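Local coordinates for interphotoreceptor retinoid-binding protein (Xenopus laevis, PDB 1J7X) that probably carries retinoids across the interphotoreceptor space between the photoreceptors and the pigment epithelium, as a transport protein built in functional units, at residues A93-N96 with T97-V101; P127-N131 with T132-P136; K197-G200 with S201-V205; Q212-T215 with A216-F220. One frame throughout, in Å; residues are numbered along the deposited sequence.

Contact 1: A93-N96 with T97-V101; sequences ALVN and TVFKV
Thr97 turns its hydroxyl back onto the carbonyl of Leu94, three residues earlier in the last turn of helix 88-98. The OG1 proton goes to Leu94 O at 2.9 Å, from a donor tilted moderately out of the carbonyl plane. That position follows from the first torsion (chi1 54°), which sets OG1 between the backbone N and the carbonyl carbon and leaves CG2 against Ala93 O. Two backbone donors share the same oxygen: Val98 N lies nearly along the C=O axis, 2.9 Å from Leu94 O, while Thr97 N approaches it from above the plane. Threonine suits this place because a short hydroxyl can add a bond to a carbonyl where the helix is running out.

Val95 and Phe99 form the apolar side of the turn. Their side chains cross obliquely, Val95 CG1 reaching Phe99 CD2 at 3.9 Å. Phe99 N bonds to Val95 O at 3.0 Å, and the same oxygen lies near the ring plane at its edge, 3.5 Å from Phe99 CD2. Phe99 is the first residue to leave helical angles, yet it still closes this last helical bond.

Val95 packs on Leu125 and Phe128 of helix 119-137, and the Phe99 ring meets Phe113 and Val133. Beyond the turn, Lys100, in strand 100-104 at the edge of the mixed sheet, pairs through its backbone with Arg112.

Contact 2: P127-N131 with T132-P136; sequences PFIVN and TVWEP
Ile129 lays its CG2 methyl obliquely against the pyrrole part of the Trp134 indole, 3.3 Å from Trp134 NE1, the two side chains lying side by side and pointing the same way. With CG1 beside the backbone N (chi1 -64°), CG2 swings forward along the helix, where it also meets Val133 CG2 at 3.8 Å. Val133 sends its other branch, CG1, over the centre of the indole; a branched valine can thus touch both neighbours.

The backbone explains why residues five apart come together. Val133 N bonds normally to Ile129 O at 2.8 Å, but Trp134 N adds only a weak bond to that oxygen, and Glu135 N reaches five residues back to Val130 O at 2.9 Å. Next comes Pro136, which has no N-H to give, and its CD lies 3.1 Å from Asn131 O. An alanine here lacks the ring, so Asn131 O would probably lose the methylenes packed against it and the backbone would be freer to turn.

Trp134 also stacks on Tyr164. The wide turn is a pi-type turn ending in a proline kink, set in helix 119-137, the crossover helix of the beta-alpha-beta unit formed with parallel strands 108-112 and 142-146.

Contact 3: K197-G200 with S201-V205; sequences KPYG and SKKGV
This is a local contact round a turn, a CH-pi pairing reinforced by bridging waters, in the loop that leads into strand 204-209. Lys203 crosses the Tyr199 ring at about a right angle and sets its CD over one face, 3.9 Å from the ring centroid and displaced toward the rim. Lys203 CB touches Tyr199 CE2 at 3.4 Å. Past CG the lysine chain is fully extended, so CB and CD lie against the ring while CE and NZ carry on past it; lysine suits the place by being greasy along its length and charged at its end.

Tyr199 O accepts from two waters. Water 1 donates to it and accepts from Lys203 NZ at 2.7 Å; water 2 donates to it and accepts from Lys203 N at 3.1 Å. The two waters thus tie both the side chain and the backbone of Lys203 to one carbonyl.

Strand 204-209 lies in the mixed sheet between parallel strands 142-146 and 231-234, and Gly204 pairs through its backbone with Leu143. The turn that delivers it passes through Gly200 at phi 95°, psi 178°, where a beta carbon would jam against the preceding carbonyl O and clash with Ser201 N.

Tyr199 OH is hydrogen-bonded to Thr140 OG1, and Lys203 NZ also bonds to Thr140 O. Were Tyr199 an alanine, the Lys203 methylenes would probably lose the aromatic face beside them and Thr140 OG1 its phenol partner. From the strand itself, Val205 slides past Tyr199 in the opposite direction, its CG2 standing 4.2 Å from Tyr199 CD2.

Contact 4: Q212-T215 with A216-F220; sequences QTAT and AAEEF
Ala216 begins helix 216-226 directly behind Thr215, which holds the N-cap position without a capping bond from its side chain. The turn between strand 204-209 and this helix belongs to a domain of the ClpP/crotonase clan; in S41 peptidases the corresponding turn bears the nucleophilic serine, and Thr215 probably takes its place here. The Thr215 hydroxyl bonds instead to Gly153 N. A small residue suits position 216, where the methyl packs on Val158 and Ser155.

Ala217 closes the turn, its N bonding to Ala214 O at 2.9 Å. Its CB meets Thr213 CG2 at 3.5 Å and stands close to Ala214 O as well, a close approach that matches the small size of alanine.

Glu218 folds back over the loop. With CG beside the backbone N (chi1 -63°) and the chain extended beyond it, CG lies 3.3 Å from Thr213 O and OE2 comes 3.2 Å from Ala214 CA. Buried as it is, the carboxylate is met by Thr237 OG1 and Gly239 N at OE1 and by Asn240 N at OE2, donors that would favour a negative charge.

Glu219 N makes the straight bond to Thr215 O, 3.0 Å at 161°, beside a weak one from Glu218 N. One residue on, Phe220 N continues the pattern, 2.9 Å from Ala216 O.

In the fold
The four contacts follow one another along the chain; none nests in or crosses another, and each joins residues of one continuous run. Contact 1 closes the end of helix 88-98 and turns into edge strand 100-104. Contact 2, within helix 119-137, lies against it, with Asn96 OD1 probably hydrogen-bonded to Thr132 OG1, 2.7 Å away. Contact 3 shapes the loop before strand 204-209 and reaches back to contact 2 through a salt bridge between Lys197 NZ and Glu135 OE1. Contact 4 follows that strand and begins helix 216-226 near the centre of the chain, its nearest atoms about 7 Å from those of contacts 2 and 3.

Contact 1: A93-N96 with T97-V101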
ATOM      1  N   ALA A  93       5.003  23.503 -14.637  1.00 25.02           N
ATOM      2  CA  ALA A  93       5.377  22.640 -15.751  1.00 25.74           C
ATOM      3  C   ALA A  93       5.610  21.186 -15.254  1.00 23.45           C
ATOM      4  O   ALA A  93       5.176  20.225 -15.926  1.00 22.98           O
ATOM      5  CB  ALA A  93       6.632  23.149 -16.391  1.00 27.66           C
ATOM      6  N   LEU A  94       6.306  21.040 -14.111  1.00 22.29           N
ATOM      7  CA  LEU A  94       6.570  19.750 -13.506  1.00 20.87           C
ATOM      8  C   LEU A  94       5.250  19.041 -13.116  1.00 20.98           C
ATOM      9  O   LEU A  94       4.994  17.855 -13.442  1.00 18.82           O
ATOM     10  CB  LEU A  94       7.394  19.975 -12.325  1.00 23.20           C
ATOM     11  CG  LEU A  94       7.790  18.685 -11.536  1.00 23.78           C
ATOM     12  CD1 LEU A  94       8.466  17.690 -12.474  1.00 25.51           C
ATOM     13  CD2 LEU A  94       8.647  19.006 -10.328  1.00 26.70           C
ATOM     14  N   VAL A  95       4.402  19.796 -12.430  1.00 19.37           N
ATOM     15  CA  VAL A  95       3.108  19.270 -11.999  1.00 20.10           C
ATOM     16  C   VAL A  95       2.365  18.790 -13.277  1.00 20.46           C
ATOM     17  O   VAL A  95       1.695  17.727 -13.263  1.00 19.84           O
ATOM     18  CB  VAL A  95       2.314  20.275 -11.205  1.00 19.94           C
ATOM     19  CG1 VAL A  95       0.829  19.858 -11.118  1.00 24.59           C
ATOM     20  CG2 VAL A  95       2.947  20.440  -9.814  1.00 22.92           C
ATOM     21  N   ASN A  96       2.477  19.565 -14.364  1.00 20.45           N
ATOM     22  CA  ASN A  96       1.753  19.234 -15.603  1.00 22.03           C
ATOM     23  C   ASN A  96       2.227  17.923 -16.234  1.00 22.37           C
ATOM     24  O   ASN A  96       1.514  17.296 -16.985  1.00 23.09           O
ATOM     25  CB  ASN A  96       1.853  20.378 -16.672  1.00 23.42           C
ATOM     26  CG  ASN A  96       0.923  21.597 -16.364  1.00 29.40           C
ATOM     27  OD1 ASN A  96      -0.006  21.453 -15.576  1.00 32.02           O
ATOM     28  ND2 ASN A  96       1.289  22.789 -16.846  1.00 32.54           N
ATOM     29  N   THR A  97       3.420  17.547 -15.934  1.00 20.47           N
ATOM     30  CA  THR A  97       3.918  16.279 -16.470  1.00 22.13           C
ATOM     31  C   THR A  97       3.787  15.102 -15.479  1.00 19.41           C
ATOM     32  O   THR A  97       3.795  13.964 -15.874  1.00 20.77           O
ATOM     33  CB  THR A  97       5.376  16.352 -16.912  1.00 24.59           C
ATOM     34  OG1 THR A  97       6.178  16.810 -15.889  1.00 28.48           O
ATOM     35  CG2 THR A  97       5.633  17.340 -18.008  1.00 26.83           C
ATOM     36  N   VAL A  98       3.680  15.390 -14.190  1.00 19.17           N
ATOM     37  CA  VAL A  98       3.482  14.372 -13.169  1.00 19.72           C
ATOM     38  C   VAL A  98       2.064  13.863 -13.204  1.00 19.93           C
ATOM     39  O   VAL A  98       1.805  12.660 -13.009  1.00 20.49           O
ATOM     40  CB  VAL A  98       3.788  14.871 -11.750  1.00 19.31           C
ATOM     41  CG1 VAL A  98       3.276  13.895 -10.697  1.00 18.20           C
ATOM     42  CG2 VAL A  98       5.224  15.159 -11.593  1.00 21.13           C
ATOM     43  N   PHE A  99       1.117  14.748 -13.416  1.00 20.14           N
ATOM     44  CA  PHE A  99      -0.339  14.386 -13.436  1.00 21.06           C
ATOM     45  C   PHE A  99      -0.942  14.576 -14.787  1.00 25.43           C
ATOM     46  O   PHE A  99      -0.948  15.708 -15.269  1.00 29.89           O
ATOM     47  CB  PHE A  99      -1.114  15.203 -12.443  1.00 19.62           C
ATOM     48  CG  PHE A  99      -0.614  15.148 -11.031  1.00 20.34           C
ATOM     49  CD1 PHE A  99      -1.063  14.129 -10.164  1.00 19.01           C
ATOM     50  CD2 PHE A  99       0.324  15.990 -10.539  1.00 19.98           C
ATOM     51  CE1 PHE A  99      -0.579  14.079  -8.952  1.00 20.95           C
ATOM     52  CE2 PHE A  99       0.771  15.965  -9.304  1.00 22.21           C
ATOM     53  CZ  PHE A  99       0.268  15.013  -8.441  1.00 24.74           C
ATOM     54  N   LYS A 100      -1.464  13.522 -15.416  1.00 22.69           N
ATOM     55  CA  LYS A 100      -2.156  13.566 -16.697  1.00 21.93           C
ATOM     56  C   LYS A 100      -3.646  13.571 -16.433  1.00 20.15           C
ATOM     57  O   LYS A 100      -4.185  12.620 -15.821  1.00 17.63           O
ATOM     58  CB  LYS A 100      -1.764  12.367 -17.533  1.00 24.19           C
ATOM     59  CG  LYS A 100      -2.588  12.153 -18.823  1.00 29.86           C
ATOM     60  CD  LYS A 100      -2.206  10.811 -19.498  1.00 38.51           C
ATOM     61  CE  LYS A 100      -2.751  10.669 -20.872  1.00 44.22           C
ATOM     62  NZ  LYS A 100      -4.217  10.658 -20.955  1.00 49.62           N
ATOM     63  N   VAL A 101      -4.307  14.639 -16.858  1.00 17.14           N
ATOM     64  CA  VAL A 101      -5.698  14.787 -16.645  1.00 18.67           C
ATOM     65  C   VAL A 101      -6.428  14.981 -17.988  1.00 20.98           C
ATOM     66  O   VAL A 101      -5.977  15.894 -18.755  1.00 20.31           O
ATOM     67  CB  VAL A 101      -5.979  15.993 -15.780  1.00 20.03           C
ATOM     68  CG1 VAL A 101      -7.433  16.137 -15.468  1.00 22.57           C
ATOM     69  CG2 VAL A 101      -5.147  15.889 -14.510  1.00 23.33           C
TER

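Contact 2: P127-N131 with T132-P136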
ATOM      1  N   PRO A 127      -0.179  24.131  -4.713  1.00 18.84           N
ATOM      2  CA  PRO A 127      -0.802  25.255  -5.410  1.00 21.11           C
ATOM      3  C   PRO A 127      -0.956  25.002  -6.918  1.00 20.83           C
ATOM      4  O   PRO A 127      -1.873  25.422  -7.500  1.00 20.98           O
ATOM      5  CB  PRO A 127       0.175  26.434  -5.111  1.00 22.00           C
ATOM      6  CG  PRO A 127       0.750  26.047  -3.832  1.00 21.32           C
ATOM      7  CD  PRO A 127       0.987  24.597  -3.963  1.00 21.09           C
ATOM      8  N   PHE A 128      -0.062  24.265  -7.469  1.00 18.90           N
ATOM      9  CA  PHE A 128      -0.033  23.979  -8.923  1.00 19.12           C
ATOM     10  C   PHE A 128      -0.937  22.801  -9.216  1.00 18.03           C
ATOM     11  O   PHE A 128      -1.496  22.750 -10.353  1.00 19.13           O
ATOM     12  CB  PHE A 128       1.419  23.719  -9.337  1.00 19.48           C
ATOM     13  CG  PHE A 128       2.345  24.907  -8.907  1.00 19.99           C
ATOM     14  CD1 PHE A 128       2.310  26.090  -9.599  1.00 27.94           C
ATOM     15  CD2 PHE A 128       3.111  24.820  -7.807  1.00 25.19           C
ATOM     16  CE1 PHE A 128       3.137  27.220  -9.214  1.00 30.86           C
ATOM     17  CE2 PHE A 128       3.919  25.930  -7.355  1.00 26.82           C
ATOM     18  CZ  PHE A 128       3.917  27.116  -8.076  1.00 28.20           C
ATOM     19  N   ILE A 129      -1.037  21.867  -8.253  1.00 16.46           N
ATOM     20  CA  ILE A 129      -1.903  20.714  -8.430  1.00 18.44           C
ATOM     21  C   ILE A 129      -3.355  21.180  -8.508  1.00 18.94           C
ATOM     22  O   ILE A 129      -4.247  20.602  -9.235  1.00 20.03           O
ATOM     23  CB  ILE A 129      -1.720  19.666  -7.324  1.00 17.02           C
ATOM     24  CG1 ILE A 129      -0.344  19.183  -7.443  1.00 17.41           C
ATOM     25  CG2 ILE A 129      -2.735  18.544  -7.579  1.00 17.34           C
ATOM     26  CD1 ILE A 129      -0.001  18.254  -6.275  1.00 21.14           C
ATOM     27  N   VAL A 130      -3.607  22.296  -7.861  1.00 17.56           N
ATOM     28  CA  VAL A 130      -4.943  22.871  -7.990  1.00 21.38           C
ATOM     29  C   VAL A 130      -5.355  23.113  -9.439  1.00 20.96           C
ATOM     30  O   VAL A 130      -6.521  22.850  -9.845  1.00 20.82           O
ATOM     31  CB  VAL A 130      -5.062  24.203  -7.227  1.00 22.13           C
ATOM     32  CG1 VAL A 130      -6.352  24.900  -7.572  1.00 22.64           C
ATOM     33  CG2 VAL A 130      -4.942  23.999  -5.711  1.00 25.78           C
ATOM     34  N   ASN A 131      -4.417  23.674 -10.215  1.00 21.51           N
ATOM     35  CA  ASN A 131      -4.672  24.026 -11.593  1.00 19.73           C
ATOM     36  C   ASN A 131      -4.670  22.774 -12.489  1.00 21.81           C
ATOM     37  O   ASN A 131      -5.453  22.655 -13.400  1.00 19.52           O
ATOM     38  CB  ASN A 131      -3.550  24.963 -12.103  1.00 22.36           C
ATOM     39  CG  ASN A 131      -3.575  26.297 -11.413  1.00 21.82           C
ATOM     40  OD1 ASN A 131      -4.664  26.800 -11.123  1.00 21.65           O
ATOM     41  ND2 ASN A 131      -2.384  26.887 -11.157  1.00 23.77           N
ATOM     42  N   THR A 132      -3.760  21.824 -12.232  1.00 20.41           N
ATOM     43  CA  THR A 132      -3.672  20.646 -13.120  1.00 20.44           C
ATOM     44  C   THR A 132      -4.768  19.605 -12.860  1.00 19.23           C
ATOM     45  O   THR A 132      -5.310  18.989 -13.784  1.00 18.99           O
ATOM     46  CB  THR A 132      -2.325  20.073 -12.947  1.00 20.70           C
ATOM     47  OG1 THR A 132      -1.349  21.076 -13.271  1.00 22.99           O
ATOM     48  CG2 THR A 132      -1.980  18.872 -13.901  1.00 20.48           C
ATOM     49  N   VAL A 133      -5.114  19.428 -11.635  1.00 16.88           N
ATOM     50  CA  VAL A 133      -6.000  18.301 -11.282  1.00 17.15           C
ATOM     51  C   VAL A 133      -7.327  18.744 -10.752  1.00 17.12           C
ATOM     52  O   VAL A 133      -8.295  18.567 -11.402  1.00 17.98           O
ATOM     53  CB  VAL A 133      -5.342  17.392 -10.261  1.00 17.51           C
ATOM     54  CG1 VAL A 133      -6.296  16.220  -9.872  1.00 18.17           C
ATOM     55  CG2 VAL A 133      -4.074  16.895 -10.784  1.00 17.41           C
ATOM     56  N   TRP A 134      -7.373  19.366  -9.570  1.00 16.97           N
ATOM     57  CA  TRP A 134      -8.573  19.605  -8.859  1.00 15.41           C
ATOM     58  C   TRP A 134      -9.610  20.483  -9.590  1.00 18.02           C
ATOM     59  O   TRP A 134     -10.768  20.159  -9.598  1.00 19.51           O
ATOM     60  CB  TRP A 134      -8.279  20.099  -7.430  1.00 17.18           C
ATOM     61  CG  TRP A 134      -7.307  19.128  -6.731  1.00 13.37           C
ATOM     62  CD1 TRP A 134      -6.098  19.423  -6.255  1.00 16.90           C
ATOM     63  CD2 TRP A 134      -7.490  17.722  -6.528  1.00 16.81           C
ATOM     64  NE1 TRP A 134      -5.487  18.283  -5.760  1.00 18.00           N
ATOM     65  CE2 TRP A 134      -6.358  17.236  -5.887  1.00 17.33           C
ATOM     66  CE3 TRP A 134      -8.534  16.820  -6.840  1.00 18.83           C
ATOM     67  CZ2 TRP A 134      -6.200  15.890  -5.617  1.00 18.65           C
ATOM     68  CZ3 TRP A 134      -8.428  15.502  -6.468  1.00 21.10           C
ATOM     69  CH2 TRP A 134      -7.238  15.066  -5.883  1.00 17.75           C
ATOM     70  N   GLU A 135      -9.128  21.542 -10.203  1.00 17.43           N
ATOM     71  CA  GLU A 135     -10.053  22.438 -10.944  1.00 17.85           C
ATOM     72  C   GLU A 135     -10.562  21.785 -12.196  1.00 15.82           C
ATOM     73  O   GLU A 135     -11.764  21.721 -12.346  1.00 18.36           O
ATOM     74  CB  GLU A 135      -9.397  23.780 -11.230  1.00 18.75           C
ATOM     75  CG  GLU A 135     -10.372  24.627 -12.183  1.00 21.36           C
ATOM     76  CD  GLU A 135     -11.766  24.919 -11.643  1.00 21.58           C
ATOM     77  OE1 GLU A 135     -11.977  25.013 -10.425  1.00 24.82           O
ATOM     78  OE2 GLU A 135     -12.731  25.114 -12.509  1.00 25.45           O
ATOM     79  N   PRO A 136      -9.752  21.283 -13.114  1.00 18.37           N
ATOM     80  CA  PRO A 136     -10.263  20.714 -14.325  1.00 20.41           C
ATOM     81  C   PRO A 136     -11.330  19.559 -14.142  1.00 21.17           C
ATOM     82  O   PRO A 136     -12.298  19.422 -14.950  1.00 22.16           O
ATOM     83  CB  PRO A 136      -8.970  20.218 -14.983  1.00 22.10           C
ATOM     84  CG  PRO A 136      -7.946  21.078 -14.475  1.00 23.61           C
ATOM     85  CD  PRO A 136      -8.237  21.247 -13.103  1.00 16.61           C
TER

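Contact 3: K197-G200 with S201-V205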
ATOM      1  N   LYS A 197     -10.158  22.514  -4.699  1.00 22.64           N
ATOM      2  CA  LYS A 197     -11.512  21.979  -4.529  1.00 21.69           C
ATOM      3  C   LYS A 197     -11.502  20.479  -4.362  1.00 20.19           C
ATOM      4  O   LYS A 197     -10.940  19.747  -5.163  1.00 21.25           O
ATOM      5  CB  LYS A 197     -12.330  22.250  -5.767  1.00 24.08           C
ATOM      6  CG  LYS A 197     -12.677  23.749  -5.958  1.00 29.57           C
ATOM      7  CD  LYS A 197     -13.256  24.004  -7.320  1.00 29.63           C
ATOM      8  CE  LYS A 197     -13.567  25.455  -7.511  1.00 33.74           C
ATOM      9  NZ  LYS A 197     -13.814  25.677  -8.981  1.00 32.71           N
ATOM     10  N   PRO A 198     -12.041  19.980  -3.267  1.00 22.18           N
ATOM     11  CA  PRO A 198     -12.133  18.528  -3.125  1.00 23.18           C
ATOM     12  C   PRO A 198     -13.101  18.011  -4.181  1.00 22.96           C
ATOM     13  O   PRO A 198     -13.993  18.733  -4.677  1.00 18.47           O
ATOM     14  CB  PRO A 198     -12.684  18.345  -1.675  1.00 23.00           C
ATOM     15  CG  PRO A 198     -13.185  19.539  -1.292  1.00 26.48           C
ATOM     16  CD  PRO A 198     -12.398  20.645  -2.004  1.00 21.94           C
ATOM     17  N   TYR A 199     -12.859  16.794  -4.628  1.00 21.17           N
ATOM     18  CA  TYR A 199     -13.727  16.177  -5.593  1.00 21.77           C
ATOM     19  C   TYR A 199     -15.019  15.832  -4.865  1.00 21.44           C
ATOM     20  O   TYR A 199     -16.003  15.669  -5.458  1.00 24.35           O
ATOM     21  CB  TYR A 199     -13.146  14.844  -6.153  1.00 21.67           C
ATOM     22  CG  TYR A 199     -13.830  14.410  -7.407  1.00 19.75           C
ATOM     23  CD1 TYR A 199     -13.875  15.229  -8.505  1.00 19.19           C
ATOM     24  CD2 TYR A 199     -14.422  13.185  -7.542  1.00 20.31           C
ATOM     25  CE1 TYR A 199     -14.487  14.799  -9.674  1.00 19.35           C
ATOM     26  CE2 TYR A 199     -15.100  12.812  -8.669  1.00 16.95           C
ATOM     27  CZ  TYR A 199     -15.141  13.620  -9.744  1.00 21.38           C
ATOM     28  OH  TYR A 199     -15.700  13.170 -11.005  1.00 18.73           O
ATOM     29  N   GLY A 200     -14.953  15.651  -3.564  1.00 24.29           N
ATOM     30  CA  GLY A 200     -16.125  15.379  -2.792  1.00 26.74           C
ATOM     31  C   GLY A 200     -16.345  13.862  -2.571  1.00 28.13           C
ATOM     32  O   GLY A 200     -15.681  13.017  -3.115  1.00 27.95           O
ATOM     33  N   SER A 201     -17.390  13.541  -1.826  1.00 30.61           N
ATOM     34  CA  SER A 201     -17.698  12.131  -1.517  1.00 31.36           C
ATOM     35  C   SER A 201     -18.845  11.492  -2.244  1.00 33.52           C
ATOM     36  O   SER A 201     -19.074  10.232  -2.053  1.00 33.93           O
ATOM     37  CB  SER A 201     -17.986  11.976  -0.020  1.00 34.44           C
ATOM     38  OG  SER A 201     -19.209  12.681   0.305  1.00 35.45           O
ATOM     39  N   LYS A 202     -19.434  12.257  -3.164  1.00 31.99           N
ATOM     40  CA  LYS A 202     -20.614  11.805  -3.910  1.00 32.73           C
ATOM     41  C   LYS A 202     -20.356  11.229  -5.293  1.00 31.04           C
ATOM     42  O   LYS A 202     -20.868  10.204  -5.656  1.00 32.01           O
ATOM     43  CB  LYS A 202     -21.632  12.944  -4.005  1.00 34.06           C
ATOM     44  CG  LYS A 202     -21.986  13.608  -2.685  1.00 41.26           C
ATOM     45  CD  LYS A 202     -22.677  12.675  -1.673  1.00 47.11           C
ATOM     46  CE  LYS A 202     -24.033  12.233  -2.229  1.00 54.50           C
ATOM     47  NZ  LYS A 202     -24.891  13.399  -2.671  1.00 58.75           N
ATOM     48  N   LYS A 203     -19.569  11.874  -6.111  1.00 27.85           N
ATOM     49  CA  LYS A 203     -19.343  11.431  -7.437  1.00 25.40           C
ATOM     50  C   LYS A 203     -18.617  10.054  -7.513  1.00 23.25           C
ATOM     51  O   LYS A 203     -17.827   9.714  -6.692  1.00 22.96           O
ATOM     52  CB  LYS A 203     -18.471  12.450  -8.160  1.00 25.37           C
ATOM     53  CG  LYS A 203     -19.198  13.814  -8.411  1.00 29.29           C
ATOM     54  CD  LYS A 203     -18.257  14.911  -8.926  1.00 29.64           C
ATOM     55  CE  LYS A 203     -19.046  16.300  -9.192  1.00 28.25           C
ATOM     56  NZ  LYS A 203     -18.179  17.291  -9.718  1.00 23.42           N
ATOM     57  N   GLY A 204     -18.909   9.349  -8.538  1.00 23.62           N
ATOM     58  CA  GLY A 204     -18.318   8.042  -8.730  1.00 23.32           C
ATOM     59  C   GLY A 204     -16.814   8.101  -8.957  1.00 21.75           C
ATOM     60  O   GLY A 204     -16.304   8.926  -9.678  1.00 24.72           O
ATOM     61  N   VAL A 205     -16.103   7.200  -8.309  1.00 20.74           N
ATOM     62  CA  VAL A 205     -14.692   7.102  -8.408  1.00 19.25           C
ATOM     63  C   VAL A 205     -14.280   5.634  -8.692  1.00 20.66           C
ATOM     64  O   VAL A 205     -14.752   4.697  -8.009  1.00 21.71           O
ATOM     65  CB  VAL A 205     -13.963   7.602  -7.167  1.00 17.09           C
ATOM     66  CG1 VAL A 205     -12.436   7.499  -7.400  1.00 18.34           C
ATOM     67  CG2 VAL A 205     -14.338   9.052  -6.825  1.00 20.96           C
TER
HETATM   68  O   HOH W   1     -16.614  17.732  -7.565  1.00 27.96           O
HETATM   69  O   HOH W   2     -18.307  14.448  -5.050  1.00 28.03           O

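Contact 4: Q212-T215 with A216-F220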
ATOM      1  N   GLN A 212       1.783  -4.161 -11.303  1.00 16.59           N
ATOM      2  CA  GLN A 212       2.886  -3.265 -11.025  1.00 20.42           C
ATOM      3  C   GLN A 212       2.540  -2.206  -9.947  1.00 16.86           C
ATOM      4  O   GLN A 212       3.423  -1.619  -9.360  1.00 18.98           O
ATOM      5  CB  GLN A 212       3.369  -2.540 -12.271  1.00 21.45           C
ATOM      6  CG  GLN A 212       3.904  -3.515 -13.313  1.00 31.98           C
ATOM      7  CD  GLN A 212       3.900  -2.903 -14.714  1.00 44.04           C
ATOM      8  OE1 GLN A 212       4.184  -1.705 -14.857  1.00 48.82           O
ATOM      9  NE2 GLN A 212       3.543  -3.718 -15.756  1.00 53.40           N
ATOM     10  N   THR A 213       1.276  -1.958  -9.673  1.00 16.17           N
ATOM     11  CA  THR A 213       0.902  -0.978  -8.635  1.00 16.10           C
ATOM     12  C   THR A 213       1.533  -1.337  -7.303  1.00 16.20           C
ATOM     13  O   THR A 213       1.436  -2.522  -6.854  1.00 16.45           O
ATOM     14  CB  THR A 213      -0.609  -0.928  -8.527  1.00 16.20           C
ATOM     15  OG1 THR A 213      -1.197  -0.746  -9.851  1.00 15.47           O
ATOM     16  CG2 THR A 213      -1.123   0.206  -7.532  1.00 15.16           C
ATOM     17  N   ALA A 214       2.239  -0.411  -6.651  1.00 17.84           N
ATOM     18  CA  ALA A 214       3.038  -0.724  -5.484  1.00 18.14           C
ATOM     19  C   ALA A 214       2.965   0.298  -4.361  1.00 18.23           C
ATOM     20  O   ALA A 214       2.615   1.462  -4.609  1.00 17.32           O
ATOM     21  CB  ALA A 214       4.471  -0.909  -5.880  1.00 18.15           C
ATOM     22  N   THR A 215       3.469  -0.131  -3.219  1.00 18.63           N
ATOM     23  CA  THR A 215       3.512   0.618  -1.968  1.00 19.69           C
ATOM     24  C   THR A 215       2.355   1.614  -1.754  1.00 17.37           C
ATOM     25  O   THR A 215       1.172   1.243  -1.719  1.00 16.46           O
ATOM     26  CB  THR A 215       4.924   1.305  -1.877  1.00 20.02           C
ATOM     27  OG1 THR A 215       5.230   2.086  -3.051  1.00 21.02           O
ATOM     28  CG2 THR A 215       6.069   0.267  -1.943  1.00 21.18           C
ATOM     29  N   ALA A 216       2.757   2.891  -1.710  1.00 15.96           N
ATOM     30  CA  ALA A 216       1.774   3.947  -1.427  1.00 15.43           C
ATOM     31  C   ALA A 216       0.562   3.857  -2.327  1.00 14.79           C
ATOM     32  O   ALA A 216      -0.563   4.237  -1.961  1.00 14.78           O
ATOM     33  CB  ALA A 216       2.367   5.312  -1.512  1.00 18.14           C
ATOM     34  N   ALA A 217       0.759   3.463  -3.623  1.00 16.13           N
ATOM     35  CA  ALA A 217      -0.384   3.340  -4.537  1.00 12.01           C
ATOM     36  C   ALA A 217      -1.364   2.250  -4.091  1.00 13.11           C
ATOM     37  O   ALA A 217      -2.553   2.390  -4.275  1.00 14.61           O
ATOM     38  CB  ALA A 217       0.116   3.130  -5.988  1.00 12.98           C
ATOM     39  N   GLU A 218      -0.812   1.153  -3.598  1.00 14.68           N
ATOM     40  CA  GLU A 218      -1.654   0.060  -3.083  1.00 12.64           C
ATOM     41  C   GLU A 218      -2.470   0.494  -1.842  1.00 13.76           C
ATOM     42  O   GLU A 218      -3.620   0.242  -1.742  1.00 15.16           O
ATOM     43  CB  GLU A 218      -0.750  -1.149  -2.747  1.00 15.24           C
ATOM     44  CG  GLU A 218      -0.017  -1.751  -3.937  1.00 12.20           C
ATOM     45  CD  GLU A 218       0.789  -3.027  -3.560  1.00 16.38           C
ATOM     46  OE1 GLU A 218       0.124  -4.159  -3.384  1.00 19.29           O
ATOM     47  OE2 GLU A 218       2.018  -2.936  -3.359  1.00 21.08           O
ATOM     48  N   GLU A 219      -1.778   1.260  -0.987  1.00 15.33           N
ATOM     49  CA  GLU A 219      -2.417   1.791   0.217  1.00 16.50           C
ATOM     50  C   GLU A 219      -3.526   2.666  -0.121  1.00 15.75           C
ATOM     51  O   GLU A 219      -4.624   2.551   0.430  1.00 16.76           O
ATOM     52  CB  GLU A 219      -1.443   2.488   1.123  1.00 18.83           C
ATOM     53  CG  GLU A 219      -0.590   1.528   1.926  1.00 28.30           C
ATOM     54  CD  GLU A 219       0.379   2.237   2.939  1.00 32.14           C
ATOM     55  OE1 GLU A 219       0.018   3.327   3.428  1.00 34.20           O
ATOM     56  OE2 GLU A 219       1.483   1.620   3.207  1.00 31.68           O
ATOM     57  N   PHE A 220      -3.296   3.530  -1.116  1.00 16.10           N
ATOM     58  CA  PHE A 220      -4.375   4.471  -1.614  1.00 14.78           C
ATOM     59  C   PHE A 220      -5.541   3.729  -2.152  1.00 14.40           C
ATOM     60  O   PHE A 220      -6.741   4.007  -1.789  1.00 16.33           O
ATOM     61  CB  PHE A 220      -3.822   5.489  -2.644  1.00 16.29           C
ATOM     62  CG  PHE A 220      -4.840   6.408  -3.156  1.00 13.53           C
ATOM     63  CD1 PHE A 220      -5.164   7.526  -2.503  1.00 23.03           C
ATOM     64  CD2 PHE A 220      -5.480   6.161  -4.386  1.00 13.44           C
ATOM     65  CE1 PHE A 220      -6.267   8.318  -2.980  1.00 20.55           C
ATOM     66  CE2 PHE A 220      -6.403   6.978  -4.861  1.00 18.19           C
ATOM     67  CZ  PHE A 220      -6.804   8.053  -4.175  1.00 19.65           C
TER